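Local coordinates for protein kojibiose phosphorylase (Gut metagenome, PDB 6W0P) that belongs to the carbohydrate-active enzymes of glycoside hydrolase family 65, pairing an N-terminal beta-sandwich domain with a helical central catalytic domain, at residues E353-P358 / S621-S626; F593-M598 / I676-G681; N19-D24 / A44-T49; K114-L119 / L123-F128. All coordinates share one frame; numbering follows the deposited sequence. Where two conformers were deposited one is given.

Contact 1: residues E353-P358 / S621-S626; sequences ETYCLP and SSLSPS
Tyr-355 reaches across from helix 351-361 to set its ring against Leu-623, and these two residues account for nearly all of the surface buried here. The side chains cross at about a right angle. Leu-623 CG sits over one face of the ring, and its CD2 branch lies 3.5 Å from Tyr-355 CE1. Tyr-355 CG is anti to the carbonyl carbon (chi1 -88°), which leads the ring off the helix toward the 621-626 segment. A tyrosine suits this place because its flat body packs on the leucine while its polar end can serve a backbone oxygen: in the conformer given, Tyr-355 OH lies 2.7 Å from Leu-623 O, placed to donate a hydrogen bond. Tyr-355 was modelled in two conformers, and in this one the hydroxyl also comes too close to Leu-623 CB, so the details of the bond are doubtful.

Both segments belong to the alpha-helical barrel of the family 65 catalytic domain, where a type I turn from Ser-621 to Ser-624 leads into helix 624-634. Two residues after the turn, Ser-626 OG lies obliquely to the ring, 4.3 Å from Tyr-355 CE2. Thr-667 of helix 666-680 and Met-592 of helix 590-596 also touch the tyrosine.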
loop_
_atom_site.group_PDB
_atom_site.type_symbol
_atom_site.label_atom_id
_atom_site.label_comp_id
_atom_site.label_asym_id
_atom_site.label_seq_id
_atom_site.Cartn_x
_atom_site.Cartn_y
_atom_site.Cartn_z
ATOM N N GLU A 353 24.514 0.491 -11.198
ATOM C CA GLU A 353 24.972 -0.400 -12.286
ATOM C C GLU A 353 24.816 0.292 -13.644
ATOM O O GLU A 353 25.671 0.083 -14.481
ATOM C CB GLU A 353 24.213 -1.724 -12.248
ATOM C CG GLU A 353 24.663 -2.653 -11.144
ATOM C CD GLU A 353 24.341 -2.224 -9.718
ATOM O OE1 GLU A 353 23.243 -1.680 -9.474
ATOM O OE2 GLU A 353 25.193 -2.468 -8.845
ATOM N N THR A 354 23.779 1.102 -13.844
ATOM C CA THR A 354 23.347 1.536 -15.186
ATOM C C THR A 354 23.741 2.990 -15.461
ATOM O O THR A 354 23.569 3.396 -16.615
ATOM C CB THR A 354 21.834 1.338 -15.320
ATOM O OG1 THR A 354 21.158 2.031 -14.261
ATOM C CG2 THR A 354 21.471 -0.126 -15.298
ATOM N N TYR A 355 24.180 3.756 -14.451
ATOM C CA TYR A 355 24.413 5.234 -14.531
ATOM C C TYR A 355 25.747 5.620 -13.856
ATOM O O TYR A 355 26.526 6.401 -14.438
ATOM C CB TYR A 355 23.350 6.033 -13.763
ATOM C CG TYR A 355 22.075 6.446 -14.465
ATOM C CD1 TYR A 355 21.055 5.537 -14.713
ATOM C CD2 TYR A 355 21.826 7.785 -14.772
ATOM C CE1 TYR A 355 19.864 5.929 -15.309
ATOM C CE2 TYR A 355 20.636 8.194 -15.354
ATOM C CZ TYR A 355 19.650 7.260 -15.622
ATOM O OH TYR A 355 18.474 7.633 -16.217
ATOM N N CYS A 356 25.966 5.147 -12.626
ATOM C CA CYS A 356 27.180 5.490 -11.840
ATOM C C CYS A 356 28.402 4.714 -12.337
ATOM O O CYS A 356 29.468 5.303 -12.380
ATOM C CB CYS A 356 26.980 5.266 -10.348
ATOM S SG CYS A 356 25.620 6.269 -9.697
ATOM N N LEU A 357 28.260 3.454 -12.741
ATOM C CA LEU A 357 29.429 2.573 -13.013
ATOM C C LEU A 357 30.359 3.208 -14.045
ATOM O O LEU A 357 31.571 3.173 -13.866
ATOM C CB LEU A 357 28.942 1.200 -13.476
ATOM C CG LEU A 357 30.029 0.162 -13.713
ATOM C CD1 LEU A 357 30.834 -0.055 -12.454
ATOM C CD2 LEU A 357 29.422 -1.137 -14.189
ATOM N N PRO A 358 29.869 3.738 -15.189
ATOM C CA PRO A 358 30.761 4.121 -16.285
ATOM C C PRO A 358 31.900 5.080 -15.909
ATOM O O PRO A 358 32.993 4.931 -16.395
ATOM C CB PRO A 358 29.796 4.808 -17.251
ATOM C CG PRO A 358 28.496 4.085 -17.027
ATOM C CD PRO A 358 28.449 3.937 -15.530
ATOM N N SER A 621 12.640 12.268 -12.607
ATOM C CA SER A 621 13.915 11.778 -12.040
ATOM C C SER A 621 15.116 12.596 -12.530
ATOM O O SER A 621 15.119 13.154 -13.668
ATOM C CB SER A 621 14.113 10.325 -12.318
ATOM O OG SER A 621 14.191 10.113 -13.706
ATOM N N SER A 622 16.147 12.602 -11.691
ATOM C CA SER A 622 17.457 13.213 -12.000
ATOM C C SER A 622 18.123 12.393 -13.110
ATOM O O SER A 622 19.120 12.848 -13.647
ATOM C CB SER A 622 18.306 13.337 -10.745
ATOM O OG SER A 622 18.365 12.118 -10.019
ATOM N N LEU A 623 17.525 11.252 -13.455
ATOM C CA LEU A 623 18.046 10.239 -14.405
ATOM C C LEU A 623 17.733 10.645 -15.860
ATOM O O LEU A 623 18.491 10.256 -16.771
ATOM C CB LEU A 623 17.371 8.914 -14.039
ATOM C CG LEU A 623 17.961 8.168 -12.838
ATOM C CD1 LEU A 623 17.592 8.844 -11.506
ATOM C CD2 LEU A 623 17.495 6.719 -12.831
ATOM N N SER A 624 16.677 11.434 -16.073
ATOM C CA SER A 624 16.032 11.612 -17.396
ATOM C C SER A 624 16.780 12.612 -18.275
ATOM O O SER A 624 17.053 12.299 -19.418
ATOM C CB SER A 624 14.589 11.967 -17.250
ATOM O OG SER A 624 13.997 12.125 -18.520
ATOM N N PRO A 625 17.092 13.846 -17.826
ATOM C CA PRO A 625 17.665 14.855 -18.714
ATOM C C PRO A 625 18.946 14.444 -19.450
ATOM O O PRO A 625 19.079 14.762 -20.618
ATOM C CB PRO A 625 17.955 16.036 -17.767
ATOM C CG PRO A 625 16.902 15.886 -16.677
ATOM C CD PRO A 625 16.825 14.389 -16.477
ATOM N N SER A 626 19.858 13.759 -18.761
ATOM C CA SER A 626 21.175 13.343 -19.309
ATOM C C SER A 626 20.998 12.284 -20.417
ATOM O O SER A 626 21.760 12.306 -21.395
ATOM C CB SER A 626 22.118 12.874 -18.195
ATOM O OG SER A 626 21.672 11.666 -17.583
#

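Contact 2: residues F593-M598 / I676-G681; sequences FMFLYM and IVYGFG
Phe-595 and Tyr-678 make this contact through a T-shaped aromatic pair. The edge of the phenylalanine is turned toward the face of the tyrosine, with the ring planes at 86° and the centroids 6.0 Å apart. CZ of Phe-595 leads, coming to 4.4 Å from Tyr-678 CD2. Phe-595 holds its CG trans to the backbone N (chi1 166°), a torsion that swings the ring out from the end of helix 590-596 toward helix 666-680.

Further packing surrounds the pair. Ile-627 and Ile-630 of helix 624-634 touch Phe-595, whose side chain has no polar group to satisfy when buried. Tyr-678 also touches Tyr-362 in a loop and His-429 of helix 418-434, within the alpha-helical barrel of the catalytic domain.

Backbone bonds shape both segments. Met-598 N bonds to Phe-595 O at 3.2 Å, a tight turn just after the phenylalanine. Gly-681 N reaches back five residues to Ile-676 O at 2.9 Å, making a wider pi-type turn; the absence of a side chain on the glycine leaves room for the nearby carbonyl oxygen of Val-677.

The attraction between the two segments is therefore probably mainly dispersive, perhaps with a modest electrostatic share, as the weakly positive C-H rim of Phe-595 is turned to the electron-rich surface of the tyrosine ring.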
loop_
_atom_site.group_PDB
_atom_site.type_symbol
_atom_site.label_atom_id
_atom_site.label_comp_id
_atom_site.label_asym_id
_atom_site.label_seq_id
_atom_site.Cartn_x
_atom_site.Cartn_y
_atom_site.Cartn_z
ATOM N N PHE A 593 16.919 1.395 -22.603
ATOM C CA PHE A 593 17.636 0.224 -23.172
ATOM C C PHE A 593 18.300 0.645 -24.493
ATOM O O PHE A 593 19.332 0.104 -24.830
ATOM C CB PHE A 593 16.767 -1.034 -23.238
ATOM C CG PHE A 593 15.716 -1.061 -24.308
ATOM C CD1 PHE A 593 16.056 -1.330 -25.622
ATOM C CD2 PHE A 593 14.385 -0.879 -23.987
ATOM C CE1 PHE A 593 15.087 -1.375 -26.612
ATOM C CE2 PHE A 593 13.411 -0.950 -24.967
ATOM C CZ PHE A 593 13.768 -1.194 -26.280
ATOM N N MET A 594 17.744 1.621 -25.193
ATOM C CA MET A 594 18.336 2.122 -26.443
ATOM C C MET A 594 19.651 2.835 -26.106
ATOM O O MET A 594 20.644 2.594 -26.814
ATOM C CB MET A 594 17.344 3.009 -27.185
ATOM C CG MET A 594 16.159 2.195 -27.705
ATOM S SD MET A 594 15.176 2.986 -29.002
ATOM C CE MET A 594 16.274 2.707 -30.395
ATOM N N PHE A 595 19.717 3.570 -24.985
ATOM C CA PHE A 595 20.987 4.178 -24.501
ATOM C C PHE A 595 22.004 3.080 -24.150
ATOM O O PHE A 595 23.164 3.195 -24.581
ATOM C CB PHE A 595 20.740 5.040 -23.268
ATOM C CG PHE A 595 21.985 5.416 -22.513
ATOM C CD1 PHE A 595 22.874 6.343 -23.034
ATOM C CD2 PHE A 595 22.221 4.919 -21.244
ATOM C CE1 PHE A 595 24.008 6.713 -22.334
ATOM C CE2 PHE A 595 23.358 5.293 -20.535
ATOM C CZ PHE A 595 24.254 6.173 -21.090
ATOM N N LEU A 596 21.588 2.051 -23.392
ATOM C CA LEU A 596 22.534 1.041 -22.825
ATOM C C LEU A 596 23.152 0.223 -23.966
ATOM O O LEU A 596 24.199 -0.447 -23.747
ATOM C CB LEU A 596 21.834 0.138 -21.807
ATOM C CG LEU A 596 21.323 0.809 -20.527
ATOM C CD1 LEU A 596 20.538 -0.196 -19.692
ATOM C CD2 LEU A 596 22.462 1.412 -19.698
ATOM N N TYR A 597 22.508 0.265 -25.127
ATOM C CA TYR A 597 22.864 -0.499 -26.348
ATOM C C TYR A 597 22.819 0.416 -27.576
ATOM O O TYR A 597 22.427 -0.053 -28.683
ATOM C CB TYR A 597 21.933 -1.706 -26.460
ATOM C CG TYR A 597 22.242 -2.799 -25.475
ATOM C CD1 TYR A 597 23.326 -3.649 -25.636
ATOM C CD2 TYR A 597 21.426 -2.980 -24.378
ATOM C CE1 TYR A 597 23.596 -4.653 -24.714
ATOM C CE2 TYR A 597 21.673 -3.978 -23.455
ATOM C CZ TYR A 597 22.758 -4.815 -23.619
ATOM O OH TYR A 597 22.931 -5.773 -22.670
ATOM N N MET A 598 23.249 1.668 -27.413
ATOM C CA MET A 598 23.217 2.723 -28.471
ATOM C C MET A 598 23.931 2.219 -29.739
ATOM O O MET A 598 23.506 2.595 -30.849
ATOM C CB MET A 598 23.876 4.022 -27.985
ATOM C CG MET A 598 25.346 3.873 -27.584
ATOM S SD MET A 598 26.166 5.426 -27.114
ATOM C CE MET A 598 25.020 6.075 -25.895
ATOM N N ILE A 676 28.636 14.741 -20.468
ATOM C CA ILE A 676 29.820 15.370 -21.135
ATOM C C ILE A 676 30.494 14.331 -22.048
ATOM O O ILE A 676 30.670 14.657 -23.244
ATOM C CB ILE A 676 30.776 16.009 -20.108
ATOM C CG1 ILE A 676 30.142 17.268 -19.492
ATOM C CG2 ILE A 676 32.126 16.288 -20.754
ATOM C CD1 ILE A 676 30.942 17.914 -18.341
ATOM N N VAL A 677 30.767 13.113 -21.555
ATOM C CA VAL A 677 31.647 12.128 -22.260
ATOM C C VAL A 677 30.839 11.248 -23.233
ATOM O O VAL A 677 31.289 11.093 -24.393
ATOM C CB VAL A 677 32.488 11.308 -21.273
ATOM C CG1 VAL A 677 33.280 10.226 -21.969
ATOM C CG2 VAL A 677 33.438 12.191 -20.487
ATOM N N TYR A 678 29.703 10.693 -22.834
ATOM C CA TYR A 678 28.802 9.947 -23.748
ATOM C C TYR A 678 28.043 10.917 -24.661
ATOM O O TYR A 678 27.763 10.558 -25.809
ATOM C CB TYR A 678 27.815 9.064 -22.991
ATOM C CG TYR A 678 28.431 7.827 -22.397
ATOM C CD1 TYR A 678 28.990 6.846 -23.200
ATOM C CD2 TYR A 678 28.443 7.616 -21.030
ATOM C CE1 TYR A 678 29.564 5.698 -22.667
ATOM C CE2 TYR A 678 29.003 6.470 -20.480
ATOM C CZ TYR A 678 29.583 5.520 -21.300
ATOM O OH TYR A 678 30.089 4.383 -20.747
ATOM N N GLY A 679 27.718 12.103 -24.148
ATOM C CA GLY A 679 26.877 13.096 -24.833
ATOM C C GLY A 679 27.691 13.911 -25.812
ATOM O O GLY A 679 27.795 13.503 -26.982
ATOM N N PHE A 680 28.229 15.038 -25.361
ATOM C CA PHE A 680 28.998 15.957 -26.222
ATOM C C PHE A 680 30.168 15.192 -26.834
ATOM O O PHE A 680 30.380 15.384 -28.016
ATOM C CB PHE A 680 29.406 17.211 -25.460
ATOM C CG PHE A 680 28.233 18.054 -25.026
ATOM C CD1 PHE A 680 27.374 18.617 -25.958
ATOM C CD2 PHE A 680 27.979 18.276 -23.688
ATOM C CE1 PHE A 680 26.285 19.375 -25.555
ATOM C CE2 PHE A 680 26.897 19.038 -23.292
ATOM C CZ PHE A 680 26.048 19.573 -24.216
ATOM N N GLY A 681 30.856 14.330 -26.086
ATOM C CA GLY A 681 32.027 13.577 -26.585
ATOM C C GLY A 681 31.645 12.462 -27.550
ATOM O O GLY A 681 32.498 12.087 -28.368
#

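Contact 3: residues N19-D24 / A44-T49; sequences NNFHPD and AFFDET
Phe-21 and Phe-46 bring together two loops of the family 65 N-terminal domain, a beta-sandwich; one loop leaves strand 15-19 and the other follows strand 40-42. The backbones stay far apart, with CA of Phe-21 and CA of Phe-46 11.4 Å from each other, and the two rings alone bridge the interval. Phenylalanine suits both positions, being long enough to span the distance between the backbones and wholly apolar. The closest approach is from Phe-21 CE1 to Phe-46 CZ, 3.5 Å. Phe-46 brings its outer corner over one face of the Phe-21 ring, so that its CE2 is 3.9 Å from Phe-21 CZ. With planes at 49° and centroids 5.2 Å apart, the pair is oblique, intermediate between a stack and a T.

The side-chain torsions send the two rings toward each other. Phe-21 has CG opposite its backbone N (chi1 -178°), whereas Phe-46 has CG opposite its carbonyl carbon (chi1 -71°).

Farther out, Phe-46 makes a cation-pi contact with Arg-126 and meets Tyr-50 edge-to-face, while Phe-21 meets the ring of Phe-113. Asp-47 and Glu-48, the residues after Phe-46, both form salt bridges to that same Arg-126, and the two carboxylates hold its guanidinium next to the Phe-46 ring. Beyond Phe-21, the chain enters a 3-10 segment at Pro-23, whose N lies 4.1 Å above the plane of the Phe-21 ring, over its centre and on the face opposite Phe-46.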
loop_
_atom_site.group_PDB
_atom_site.type_symbol
_atom_site.label_atom_id
_atom_site.label_comp_id
_atom_site.label_asym_id
_atom_site.label_seq_id
_atom_site.Cartn_x
_atom_site.Cartn_y
_atom_site.Cartn_z
ATOM N N ASN A 19 30.801 32.833 1.371
ATOM C CA ASN A 19 31.194 34.170 1.892
ATOM C C ASN A 19 30.063 34.641 2.811
ATOM O O ASN A 19 28.964 34.887 2.292
ATOM C CB ASN A 19 31.407 35.191 0.765
ATOM C CG ASN A 19 32.806 35.222 0.185
ATOM O OD1 ASN A 19 33.674 34.444 0.584
ATOM N ND2 ASN A 19 33.039 36.112 -0.770
ATOM N N ASN A 20 30.322 34.733 4.116
ATOM C CA ASN A 20 29.279 34.986 5.149
ATOM C C ASN A 20 28.461 33.706 5.363
ATOM O O ASN A 20 28.333 32.904 4.413
ATOM C CB ASN A 20 28.352 36.157 4.795
ATOM C CG ASN A 20 29.110 37.444 4.537
ATOM O OD1 ASN A 20 30.039 37.795 5.273
ATOM N ND2 ASN A 20 28.706 38.159 3.497
ATOM N N PHE A 21 27.945 33.534 6.583
ATOM C CA PHE A 21 27.041 32.424 6.952
ATOM C C PHE A 21 25.655 32.768 6.441
ATOM O O PHE A 21 25.238 33.876 6.747
ATOM C CB PHE A 21 26.987 32.215 8.461
ATOM C CG PHE A 21 26.113 31.062 8.893
ATOM C CD1 PHE A 21 26.158 29.841 8.225
ATOM C CD2 PHE A 21 25.253 31.186 9.978
ATOM C CE1 PHE A 21 25.354 28.784 8.627
ATOM C CE2 PHE A 21 24.457 30.119 10.384
ATOM C CZ PHE A 21 24.521 28.921 9.715
ATOM N N HIS A 22 25.013 31.874 5.686
ATOM C CA HIS A 22 23.580 31.971 5.300
ATOM C C HIS A 22 22.770 30.992 6.142
ATOM O O HIS A 22 22.798 29.785 5.893
ATOM C CB HIS A 22 23.391 31.702 3.803
ATOM C CG HIS A 22 24.268 32.530 2.938
ATOM N ND1 HIS A 22 25.645 32.374 2.925
ATOM C CD2 HIS A 22 23.977 33.527 2.080
ATOM C CE1 HIS A 22 26.165 33.240 2.086
ATOM N NE2 HIS A 22 25.157 33.957 1.553
ATOM N N PRO A 23 22.072 31.472 7.194
ATOM C CA PRO A 23 21.361 30.582 8.108
ATOM C C PRO A 23 20.356 29.675 7.395
ATOM O O PRO A 23 20.271 28.532 7.771
ATOM C CB PRO A 23 20.655 31.548 9.075
ATOM C CG PRO A 23 21.533 32.782 9.066
ATOM C CD PRO A 23 22.027 32.878 7.639
ATOM N N ASP A 24 19.662 30.210 6.386
ATOM C CA ASP A 24 18.565 29.540 5.637
ATOM C C ASP A 24 19.130 28.414 4.748
ATOM O O ASP A 24 18.315 27.585 4.291
ATOM C CB ASP A 24 17.758 30.562 4.821
ATOM C CG ASP A 24 18.612 31.503 3.990
ATOM O OD1 ASP A 24 19.645 31.963 4.520
ATOM O OD2 ASP A 24 18.244 31.779 2.819
ATOM N N ALA A 44 28.872 18.523 6.624
ATOM C CA ALA A 44 29.650 19.721 6.998
ATOM C C ALA A 44 28.943 20.428 8.156
ATOM O O ALA A 44 28.876 21.686 8.153
ATOM C CB ALA A 44 29.827 20.626 5.820
ATOM N N PHE A 45 28.442 19.645 9.114
ATOM C CA PHE A 45 27.813 20.180 10.332
ATOM C C PHE A 45 28.924 20.901 11.093
ATOM O O PHE A 45 30.071 20.465 11.023
ATOM C CB PHE A 45 27.132 19.076 11.139
ATOM C CG PHE A 45 28.071 18.014 11.648
ATOM C CD1 PHE A 45 28.771 18.198 12.829
ATOM C CD2 PHE A 45 28.264 16.847 10.935
ATOM C CE1 PHE A 45 29.646 17.223 13.292
ATOM C CE2 PHE A 45 29.152 15.883 11.384
ATOM C CZ PHE A 45 29.836 16.068 12.563
ATOM N N PHE A 46 28.570 22.017 11.714
ATOM C CA PHE A 46 29.415 22.791 12.651
ATOM C C PHE A 46 29.951 21.870 13.743
ATOM O O PHE A 46 29.198 21.047 14.283
ATOM C CB PHE A 46 28.622 23.958 13.252
ATOM C CG PHE A 46 28.319 25.068 12.279
ATOM C CD1 PHE A 46 28.768 25.018 10.963
ATOM C CD2 PHE A 46 27.623 26.189 12.690
ATOM C CE1 PHE A 46 28.517 26.061 10.079
ATOM C CE2 PHE A 46 27.363 27.223 11.803
ATOM C CZ PHE A 46 27.819 27.164 10.504
ATOM N N ASP A 47 31.232 22.038 14.060
ATOM C CA ASP A 47 31.943 21.260 15.106
ATOM C C ASP A 47 31.355 21.661 16.459
ATOM O O ASP A 47 30.880 20.777 17.162
ATOM C CB ASP A 47 33.441 21.526 15.027
ATOM C CG ASP A 47 33.925 21.490 13.591
ATOM O OD1 ASP A 47 34.404 20.424 13.181
ATOM O OD2 ASP A 47 33.786 22.526 12.889
ATOM N N GLU A 48 31.354 22.954 16.757
ATOM C CA GLU A 48 30.866 23.524 18.040
ATOM C C GLU A 48 29.356 23.318 18.126
ATOM O O GLU A 48 28.758 22.995 17.094
ATOM C CB GLU A 48 31.220 25.011 18.160
ATOM C CG GLU A 48 30.436 25.933 17.227
ATOM C CD GLU A 48 30.905 26.006 15.778
ATOM O OE1 GLU A 48 31.842 25.277 15.432
ATOM O OE2 GLU A 48 30.325 26.782 14.998
ATOM N N THR A 49 28.775 23.525 19.307
ATOM C CA THR A 49 27.298 23.577 19.515
ATOM C C THR A 49 26.651 24.505 18.469
ATOM O O THR A 49 27.126 25.627 18.272
ATOM C CB THR A 49 26.980 24.008 20.952
ATOM O OG1 THR A 49 27.465 22.971 21.805
ATOM C CG2 THR A 49 25.508 24.250 21.201
#

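Contact 4: residues K114-L119 / L123-F128; sequences KRILDL and LYQRTF
Lys-114 and Thr-127 open an antiparallel ladder: Lys-114 N bonds to Thr-127 O, and Thr-127 N to Lys-114 O, both at 2.9 Å. Ile-116 and Gln-125 form the next hydrogen-bonded pair, at 2.8 Å from Ile-116 N to Gln-125 O and 2.9 Å from Gln-125 N to Ile-116 O. Together the strands make a beta hairpin within the large sheet of the N-terminal domain.

Side-chain packing differs on the two faces. On the more exposed one, Ile-116 and Gln-125 run side by side, CD1 of Ile-116 being 4.2 Å from Gln-125 OE1; beta-branched Ile-116 and Thr-127 favour extended strands. On the buried face, Arg-115 CG packs 3.6 Å from Tyr-124 CE1.

One polar bond joins side chains. A bend at chi3 (-62°) turns the Arg-115 guanidinium toward the tyrosine hydroxyl, nearly coplanar with the ring (planes 26° apart), and NH1 donates to Tyr-124 OH at 3.1 Å.

Arg-115 and Arg-126 are cross-strand neighbours in a non-hydrogen-bonded pair. NE of Arg-115 forms a salt bridge to Glu-18, while Arg-126 is bound by the 44-49 loop; both buried guanidinium groups probably stay charged, each matched by acidic groups.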
loop_
_atom_site.group_PDB
_atom_site.type_symbol
_atom_site.label_atom_id
_atom_site.label_comp_id
_atom_site.label_asym_id
_atom_site.label_seq_id
_atom_site.Cartn_x
_atom_site.Cartn_y
_atom_site.Cartn_z
ATOM N N LYS A 114 33.768 32.588 6.724
ATOM C CA LYS A 114 34.093 32.055 5.383
ATOM C C LYS A 114 34.198 30.538 5.529
ATOM O O LYS A 114 34.859 30.103 6.479
ATOM C CB LYS A 114 35.359 32.747 4.863
ATOM C CG LYS A 114 35.850 32.282 3.507
ATOM C CD LYS A 114 36.915 33.206 2.942
ATOM C CE LYS A 114 37.275 32.923 1.497
ATOM N NZ LYS A 114 37.679 34.162 0.780
ATOM N N ARG A 115 33.495 29.800 4.668
ATOM C CA ARG A 115 33.501 28.315 4.568
ATOM C C ARG A 115 34.173 27.926 3.243
ATOM O O ARG A 115 33.769 28.483 2.200
ATOM C CB ARG A 115 32.062 27.800 4.600
ATOM C CG ARG A 115 31.930 26.378 5.105
ATOM C CD ARG A 115 30.636 25.702 4.702
ATOM N NE ARG A 115 29.451 26.357 5.230
ATOM C CZ ARG A 115 28.636 25.879 6.168
ATOM N NH1 ARG A 115 28.842 24.714 6.750
ATOM N NH2 ARG A 115 27.585 26.588 6.520
ATOM N N ILE A 116 35.148 27.018 3.270
ATOM C CA ILE A 116 35.929 26.608 2.063
ATOM C C ILE A 116 36.006 25.086 1.972
ATOM O O ILE A 116 36.423 24.445 2.942
ATOM C CB ILE A 116 37.340 27.209 2.073
ATOM C CG1 ILE A 116 37.288 28.727 2.221
ATOM C CG2 ILE A 116 38.099 26.785 0.825
ATOM C CD1 ILE A 116 38.630 29.374 2.487
ATOM N N LEU A 117 35.646 24.525 0.820
ATOM C CA LEU A 117 35.996 23.126 0.476
ATOM C C LEU A 117 37.029 23.230 -0.646
ATOM O O LEU A 117 36.725 23.849 -1.681
ATOM C CB LEU A 117 34.730 22.366 0.081
ATOM C CG LEU A 117 34.955 20.970 -0.513
ATOM C CD1 LEU A 117 35.551 20.032 0.512
ATOM C CD2 LEU A 117 33.666 20.382 -1.051
ATOM N N ASP A 118 38.235 22.721 -0.434
ATOM C CA ASP A 118 39.279 22.738 -1.490
ATOM C C ASP A 118 39.185 21.433 -2.289
ATOM O O ASP A 118 39.508 20.375 -1.760
ATOM C CB ASP A 118 40.665 22.961 -0.892
ATOM C CG ASP A 118 41.661 23.413 -1.935
ATOM O OD1 ASP A 118 41.595 22.861 -3.054
ATOM O OD2 ASP A 118 42.470 24.340 -1.618
ATOM N N LEU A 119 38.776 21.514 -3.545
ATOM C CA LEU A 119 38.533 20.304 -4.372
ATOM C C LEU A 119 39.855 19.596 -4.721
ATOM O O LEU A 119 39.770 18.463 -5.209
ATOM C CB LEU A 119 37.761 20.694 -5.623
ATOM C CG LEU A 119 36.413 21.382 -5.418
ATOM C CD1 LEU A 119 35.849 21.765 -6.764
ATOM C CD2 LEU A 119 35.419 20.496 -4.654
ATOM N N LEU A 123 40.340 19.509 1.853
ATOM C CA LEU A 123 40.466 20.375 3.043
ATOM C C LEU A 123 39.147 21.132 3.193
ATOM O O LEU A 123 38.703 21.808 2.223
ATOM C CB LEU A 123 41.641 21.348 2.917
ATOM C CG LEU A 123 41.717 22.343 4.079
ATOM C CD1 LEU A 123 41.860 21.586 5.384
ATOM C CD2 LEU A 123 42.860 23.335 3.926
ATOM N N TYR A 124 38.502 20.947 4.337
ATOM C CA TYR A 124 37.263 21.660 4.706
ATOM C C TYR A 124 37.647 22.603 5.847
ATOM O O TYR A 124 38.151 22.135 6.887
ATOM C CB TYR A 124 36.139 20.675 5.031
ATOM C CG TYR A 124 34.918 21.374 5.561
ATOM C CD1 TYR A 124 34.280 22.329 4.798
ATOM C CD2 TYR A 124 34.451 21.148 6.839
ATOM C CE1 TYR A 124 33.183 23.022 5.273
ATOM C CE2 TYR A 124 33.364 21.850 7.340
ATOM C CZ TYR A 124 32.725 22.789 6.554
ATOM O OH TYR A 124 31.663 23.509 7.024
ATOM N N GLN A 125 37.460 23.902 5.623
ATOM C CA GLN A 125 37.952 24.982 6.501
ATOM C C GLN A 125 36.801 25.946 6.747
ATOM O O GLN A 125 36.127 26.352 5.781
ATOM C CB GLN A 125 39.146 25.694 5.865
ATOM C CG GLN A 125 40.161 26.208 6.863
ATOM C CD GLN A 125 41.303 26.930 6.192
ATOM O OE1 GLN A 125 41.109 27.972 5.565
ATOM N NE2 GLN A 125 42.508 26.384 6.326
ATOM N N ARG A 126 36.601 26.287 8.011
ATOM C CA ARG A 126 35.605 27.288 8.442
ATOM C C ARG A 126 36.351 28.292 9.311
ATOM O O ARG A 126 37.030 27.849 10.258
ATOM C CB ARG A 126 34.433 26.584 9.129
ATOM C CG ARG A 126 33.117 27.347 9.061
ATOM C CD ARG A 126 31.952 26.495 9.528
ATOM N NE ARG A 126 32.324 25.674 10.678
ATOM C CZ ARG A 126 31.953 25.889 11.943
ATOM N NH1 ARG A 126 31.161 26.899 12.260
ATOM N NH2 ARG A 126 32.382 25.075 12.897
ATOM N N THR A 127 36.262 29.575 8.954
ATOM C CA THR A 127 36.886 30.711 9.678
ATOM C C THR A 127 35.772 31.686 10.103
ATOM O O THR A 127 34.814 31.866 9.346
ATOM C CB THR A 127 37.971 31.340 8.793
ATOM O OG1 THR A 127 38.932 30.337 8.429
ATOM C CG2 THR A 127 38.671 32.500 9.461
ATOM N N PHE A 128 35.852 32.256 11.303
ATOM C CA PHE A 128 34.934 33.334 11.747
ATOM C C PHE A 128 35.551 34.038 12.954
ATOM O O PHE A 128 36.446 33.466 13.623
ATOM C CB PHE A 128 33.541 32.760 12.021
ATOM C CG PHE A 128 33.560 31.573 12.946
ATOM C CD1 PHE A 128 33.500 31.744 14.311
ATOM C CD2 PHE A 128 33.676 30.288 12.449
ATOM C CE1 PHE A 128 33.556 30.655 15.162
ATOM C CE2 PHE A 128 33.731 29.199 13.300
ATOM C CZ PHE A 128 33.687 29.384 14.657
#

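In the fold
From the N terminus, contact 3 comes first, closing a short loop that carries helix 26-32 and joining two loops of the beta-sandwich domain. Contact 4 follows in series as a local hairpin. The two touch through salt bridges between the 44-49 loop and the hairpin. Contacts 1 and 2 lie in the helical part of the chain, their centres 30 to 40 Å from those of the first two. They cross, since their segments alternate: 353-358, 593-598, 621-626, 676-681. Contact 1 spans much of the catalytic domain, contact 2 its later helices, and Pro-358 against Tyr-678 links them.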